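Local coordinates for acyl-coenzyme A thioesterase PaaI (Escherichia coli, PDB 2FS2), which hydrolyses ring-hydroxylated phenylacetyl-CoA thioesters in the phenylacetate degradation pathway, acting as a homotetramer, at residues L74-P88 with K121-G135. Numbering follows the deposited sequence.
Sequences LAAVASACTIDFLRP and KTVALFRGKSHRIGG
Arg-87 NH1 donates to Thr-122 O at 2.7 Å, with the acceptor at the guanidinium edge. Lys-121 CB lies over one face of the same group, off toward its rim. The Arg-87 side chain runs out straight to NE and crosses Lys-121 at about a right angle. A leucine in its place would probably leave Thr-122 O without this donor and Lys-121 CB without its flat partner. Val-123 O accepts from two donors on the same face of its plane, Leu-86 N at 2.7 Å and Arg-87 N at 3.2 Å. Leu-86 CD1 lies alongside Thr-122 CG2, 3.6 Å away. Antiparallel pairing then runs from Phe-85 with Ala-124 to Ala-76 with Arg-132, in the curved sheet of the hot dog fold. A beta bulge between Ala-78 and Ala-80 shifts the register by one. With CG anti to the backbone N (chi1 162°), the Phe-126 ring reaches toward the neighbouring strand, and CZ comes 3.7 Å from Cys-81 CB. Cys-81 SG sits obliquely 4.5 Å from the ring centroid. Helix 54-70 packs on the face that carries Cys-81 and Phe-126, through Phe-58 and Ala-61 respectively. At the far end, Leu-74 CD1 rests over one face of the Arg-132 guanidinium. Residues Ala-80 to Asp-84 also pair antiparallel with a strand of a second subunit, continuing the sheet.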
loop_
_atom_site.group_PDB
_atom_site.type_symbol
_atom_site.label_atom_id
_atom_site.label_comp_id
_atom_site.label_asym_id
_atom_site.label_seq_id
_atom_site.Cartn_x
_atom_site.Cartn_y
_atom_site.Cartn_z
ATOM N N LEU B 74 9.444 23.868 -0.318
ATOM C CA LEU B 74 10.128 23.098 0.730
ATOM C C LEU B 74 10.608 21.743 0.227
ATOM O O LEU B 74 9.789 20.926 -0.136
ATOM C CB LEU B 74 9.148 22.813 1.870
ATOM C CG LEU B 74 8.899 24.215 2.437
ATOM C CD1 LEU B 74 7.566 24.302 3.182
ATOM C CD2 LEU B 74 10.138 24.758 3.233
ATOM N N ALA B 75 11.915 21.517 0.225
ATOM C CA ALA B 75 12.477 20.291 -0.269
ATOM C C ALA B 75 11.743 19.065 0.446
ATOM O O ALA B 75 11.584 19.069 1.690
ATOM C CB ALA B 75 14.008 20.267 0.033
ATOM N N ALA B 76 11.343 18.063 -0.327
ATOM C CA ALA B 76 10.604 16.936 0.223
ATOM C C ALA B 76 10.886 15.762 -0.679
ATOM O O ALA B 76 11.167 15.950 -1.881
ATOM C CB ALA B 76 9.149 17.221 0.294
ATOM N N VAL B 77 10.868 14.565 -0.078
ATOM C CA VAL B 77 11.176 13.288 -0.731
ATOM C C VAL B 77 10.054 12.246 -0.380
ATOM O O VAL B 77 9.274 12.448 0.558
ATOM C CB VAL B 77 12.540 12.696 -0.243
ATOM C CG1 VAL B 77 13.681 13.689 -0.494
ATOM C CG2 VAL B 77 12.505 12.193 1.223
ATOM N N ALA B 78 10.028 11.152 -1.118
ATOM C CA ALA B 78 9.031 10.125 -0.896
ATOM C C ALA B 78 9.426 9.285 0.330
ATOM O O ALA B 78 10.516 8.840 0.375
ATOM C CB ALA B 78 9.045 9.258 -2.159
ATOM N N SER B 79 8.606 9.078 1.340
ATOM C CA SER B 79 8.962 8.015 2.271
ATOM C C SER B 79 8.284 6.696 1.920
ATOM O O SER B 79 8.689 5.633 2.421
ATOM C CB SER B 79 8.529 8.303 3.692
ATOM O OG SER B 79 7.282 8.777 3.623
ATOM N N ALA B 80 7.227 6.734 1.134
ATOM C CA ALA B 80 6.494 5.499 0.836
ATOM C C ALA B 80 5.528 5.765 -0.266
ATOM O O ALA B 80 5.135 6.911 -0.543
ATOM C CB ALA B 80 5.675 4.980 2.072
ATOM N N CYS B 81 5.092 4.674 -0.908
ATOM C CA CYS B 81 4.100 4.861 -1.917
ATOM C C CYS B 81 3.568 3.558 -2.470
ATOM O O CYS B 81 4.202 2.564 -2.303
ATOM C CB CYS B 81 4.732 5.644 -3.014
ATOM S SG CYS B 81 5.792 4.679 -3.982
ATOM N N THR B 82 2.465 3.613 -3.174
ATOM C CA THR B 82 1.867 2.425 -3.683
ATOM C C THR B 82 1.414 2.688 -5.100
ATOM O O THR B 82 0.963 3.757 -5.391
ATOM C CB THR B 82 0.697 2.001 -2.785
ATOM O OG1 THR B 82 -0.143 3.105 -2.542
ATOM C CG2 THR B 82 1.121 1.858 -1.372
ATOM N N ILE B 83 1.533 1.700 -5.966
ATOM C CA ILE B 83 1.148 1.847 -7.353
ATOM C C ILE B 83 0.221 0.681 -7.732
ATOM O O ILE B 83 0.507 -0.409 -7.366
ATOM C CB ILE B 83 2.453 2.092 -8.338
ATOM C CG1 ILE B 83 2.092 2.103 -9.807
ATOM C CG2 ILE B 83 3.584 1.035 -8.211
ATOM C CD1 ILE B 83 2.977 3.204 -10.736
ATOM N N ASP B 84 -0.918 0.966 -8.374
ATOM C CA ASP B 84 -1.699 -0.008 -9.114
ATOM C C ASP B 84 -1.523 0.123 -10.659
ATOM O O ASP B 84 -1.825 1.171 -11.204
ATOM C CB ASP B 84 -3.117 0.243 -8.803
ATOM C CG ASP B 84 -3.438 -0.123 -7.379
ATOM O OD1 ASP B 84 -3.727 -1.347 -7.149
ATOM O OD2 ASP B 84 -3.340 0.760 -6.387
ATOM N N PHE B 85 -1.066 -0.925 -11.340
ATOM C CA PHE B 85 -0.947 -0.958 -12.797
ATOM C C PHE B 85 -2.257 -1.443 -13.411
ATOM O O PHE B 85 -2.735 -2.524 -13.044
ATOM C CB PHE B 85 0.199 -1.894 -13.144
ATOM C CG PHE B 85 1.606 -1.346 -12.668
ATOM C CD1 PHE B 85 2.261 -1.924 -11.616
ATOM C CD2 PHE B 85 2.214 -0.262 -13.303
ATOM C CE1 PHE B 85 3.567 -1.537 -11.221
ATOM C CE2 PHE B 85 3.493 0.206 -12.893
ATOM C CZ PHE B 85 4.169 -0.457 -11.862
ATOM N N LEU B 86 -2.922 -0.617 -14.215
ATOM C CA LEU B 86 -4.246 -1.011 -14.730
ATOM C C LEU B 86 -4.305 -1.407 -16.236
ATOM O O LEU B 86 -5.128 -2.210 -16.648
ATOM C CB LEU B 86 -5.228 0.119 -14.468
ATOM C CG LEU B 86 -5.230 0.661 -13.008
ATOM C CD1 LEU B 86 -5.967 2.001 -12.966
ATOM C CD2 LEU B 86 -5.889 -0.340 -12.077
ATOM N N ARG B 87 -3.505 -0.762 -17.040
ATOM C CA ARG B 87 -3.505 -1.024 -18.492
ATOM C C ARG B 87 -2.087 -0.878 -18.907
ATOM O O ARG B 87 -1.355 -0.135 -18.290
ATOM C CB ARG B 87 -4.291 0.004 -19.309
ATOM C CG ARG B 87 -5.710 0.015 -19.074
ATOM C CD ARG B 87 -6.509 0.905 -20.045
ATOM N NE ARG B 87 -7.975 0.787 -19.866
ATOM C CZ ARG B 87 -8.687 1.259 -18.812
ATOM N NH1 ARG B 87 -8.080 1.834 -17.763
ATOM N NH2 ARG B 87 -10.025 1.125 -18.798
ATOM N N PRO B 88 -1.681 -1.570 -19.955
ATOM C CA PRO B 88 -0.334 -1.388 -20.471
ATOM C C PRO B 88 -0.176 0.006 -21.112
ATOM O O PRO B 88 -1.160 0.631 -21.499
ATOM C CB PRO B 88 -0.207 -2.527 -21.496
ATOM C CG PRO B 88 -1.418 -3.462 -21.140
ATOM C CD PRO B 88 -2.501 -2.528 -20.732
ATOM N N LYS B 121 -7.788 6.710 -21.001
ATOM C CA LYS B 121 -7.930 5.537 -20.189
ATOM C C LYS B 121 -6.845 5.592 -19.092
ATOM O O LYS B 121 -5.710 5.898 -19.333
ATOM C CB LYS B 121 -7.853 4.263 -21.104
ATOM C CG LYS B 121 -8.779 4.303 -22.310
ATOM C CD LYS B 121 -10.142 3.472 -22.173
ATOM C CE LYS B 121 -10.223 2.157 -23.090
ATOM N NZ LYS B 121 -11.223 1.037 -22.653
ATOM N N THR B 122 -7.223 5.342 -17.855
ATOM C CA THR B 122 -6.232 5.047 -16.780
ATOM C C THR B 122 -5.268 3.929 -16.942
ATOM O O THR B 122 -5.626 2.774 -17.025
ATOM C CB THR B 122 -6.942 4.820 -15.487
ATOM O OG1 THR B 122 -7.996 5.799 -15.427
ATOM C CG2 THR B 122 -5.951 5.267 -14.360
ATOM N N VAL B 123 -3.994 4.281 -16.915
ATOM C CA VAL B 123 -2.951 3.345 -16.970
ATOM C C VAL B 123 -2.530 2.865 -15.576
ATOM O O VAL B 123 -2.167 1.677 -15.412
ATOM C CB VAL B 123 -1.802 4.025 -17.709
ATOM C CG1 VAL B 123 -0.488 3.330 -17.493
ATOM C CG2 VAL B 123 -2.194 4.184 -19.243
ATOM N N ALA B 124 -2.555 3.771 -14.596
ATOM C CA ALA B 124 -1.960 3.500 -13.313
ATOM C C ALA B 124 -2.409 4.577 -12.282
ATOM O O ALA B 124 -2.736 5.746 -12.658
ATOM C CB ALA B 124 -0.416 3.421 -13.481
ATOM N N LEU B 125 -2.414 4.180 -11.008
ATOM C CA LEU B 125 -2.910 5.019 -9.843
ATOM C C LEU B 125 -1.811 4.870 -8.832
ATOM O O LEU B 125 -1.233 3.797 -8.694
ATOM C CB LEU B 125 -4.250 4.486 -9.257
ATOM C CG LEU B 125 -5.468 4.674 -10.140
ATOM C CD1 LEU B 125 -6.717 4.023 -9.664
ATOM C CD2 LEU B 125 -5.825 6.198 -10.347
ATOM N N PHE B 126 -1.411 5.961 -8.197
ATOM C CA PHE B 126 -0.280 5.855 -7.336
ATOM C C PHE B 126 -0.683 6.789 -6.187
ATOM O O PHE B 126 -1.465 7.706 -6.379
ATOM C CB PHE B 126 0.839 6.417 -8.156
ATOM C CG PHE B 126 2.037 6.808 -7.409
ATOM C CD1 PHE B 126 3.252 6.099 -7.623
ATOM C CD2 PHE B 126 2.030 7.904 -6.580
ATOM C CE1 PHE B 126 4.435 6.474 -6.944
ATOM C CE2 PHE B 126 3.236 8.325 -5.877
ATOM C CZ PHE B 126 4.420 7.620 -6.067
ATOM N N ARG B 127 -0.163 6.509 -5.005
ATOM C CA ARG B 127 -0.431 7.352 -3.865
ATOM C C ARG B 127 0.898 7.390 -3.150
ATOM O O ARG B 127 1.551 6.393 -2.906
ATOM C CB ARG B 127 -1.594 6.829 -2.975
ATOM C CG ARG B 127 -1.650 7.603 -1.614
ATOM C CD ARG B 127 -2.971 7.651 -0.846
ATOM N NE ARG B 127 -4.065 8.119 -1.703
ATOM C CZ ARG B 127 -5.300 7.755 -1.565
ATOM N NH1 ARG B 127 -5.605 6.911 -0.553
ATOM N NH2 ARG B 127 -6.224 8.243 -2.390
ATOM N N GLY B 128 1.354 8.591 -2.843
ATOM C CA GLY B 128 2.702 8.720 -2.355
ATOM C C GLY B 128 2.656 9.525 -1.045
ATOM O O GLY B 128 1.877 10.448 -0.876
ATOM N N LYS B 129 3.579 9.225 -0.182
ATOM C CA LYS B 129 3.619 9.939 1.058
ATOM C C LYS B 129 4.968 10.687 1.058
ATOM O O LYS B 129 5.967 10.104 0.752
ATOM C CB LYS B 129 3.652 8.909 2.126
ATOM C CG LYS B 129 3.956 9.491 3.532
ATOM C CD LYS B 129 2.680 9.617 4.401
ATOM C CE LYS B 129 2.960 10.158 5.828
ATOM N NZ LYS B 129 4.452 9.836 6.259
ATOM N N SER B 130 4.994 11.956 1.415
ATOM C CA SER B 130 6.269 12.713 1.340
ATOM C C SER B 130 6.697 13.150 2.730
ATOM O O SER B 130 5.875 13.292 3.575
ATOM C CB SER B 130 6.092 13.981 0.525
ATOM O OG SER B 130 4.976 14.733 0.950
ATOM N N HIS B 131 7.947 13.544 2.872
ATOM C CA HIS B 131 8.549 13.923 4.141
ATOM C C HIS B 131 9.454 15.141 3.793
ATOM O O HIS B 131 10.249 15.057 2.880
ATOM C CB HIS B 131 9.393 12.705 4.635
ATOM C CG HIS B 131 10.152 12.943 5.883
ATOM N ND1 HIS B 131 11.514 12.721 5.973
ATOM C CD2 HIS B 131 9.747 13.349 7.115
ATOM C CE1 HIS B 131 11.914 12.998 7.208
ATOM N NE2 HIS B 131 10.860 13.376 7.921
ATOM N N ARG B 132 9.257 16.261 4.440
ATOM C CA ARG B 132 10.202 17.407 4.174
ATOM C C ARG B 132 11.530 17.171 4.857
ATOM O O ARG B 132 11.579 16.611 5.947
ATOM C CB ARG B 132 9.530 18.720 4.624
ATOM C CG ARG B 132 8.262 18.883 3.771
ATOM C CD ARG B 132 7.464 20.005 4.097
ATOM N NE ARG B 132 6.613 20.377 2.990
ATOM C CZ ARG B 132 5.711 21.287 3.131
ATOM N NH1 ARG B 132 5.598 21.840 4.331
ATOM N NH2 ARG B 132 4.882 21.608 2.113
ATOM N N ILE B 133 12.607 17.532 4.215
ATOM C CA ILE B 133 13.927 17.080 4.633
ATOM C C ILE B 133 14.752 18.327 5.060
ATOM O O ILE B 133 15.916 18.223 5.412
ATOM C CB ILE B 133 14.630 16.323 3.476
ATOM C CG1 ILE B 133 14.573 17.120 2.178
ATOM C CG2 ILE B 133 14.045 14.916 3.260
ATOM C CD1 ILE B 133 15.834 16.915 1.269
ATOM N N GLY B 134 14.143 19.501 5.003
ATOM C CA GLY B 134 14.797 20.695 5.493
ATOM C C GLY B 134 15.346 21.586 4.402
ATOM O O GLY B 134 16.051 21.147 3.484
ATOM N N GLY B 135 15.001 22.870 4.533
ATOM C CA GLY B 135 15.438 23.902 3.598
ATOM C C GLY B 135 14.637 23.821 2.315
ATOM O O GLY B 135 13.631 23.089 2.224
HETATM O O HOH W 1 11.968 20.838 3.723
HETATM O O HOH W 2 7.086 10.911 5.605
HETATM O O HOH W 3 -2.297 3.284 -5.898
#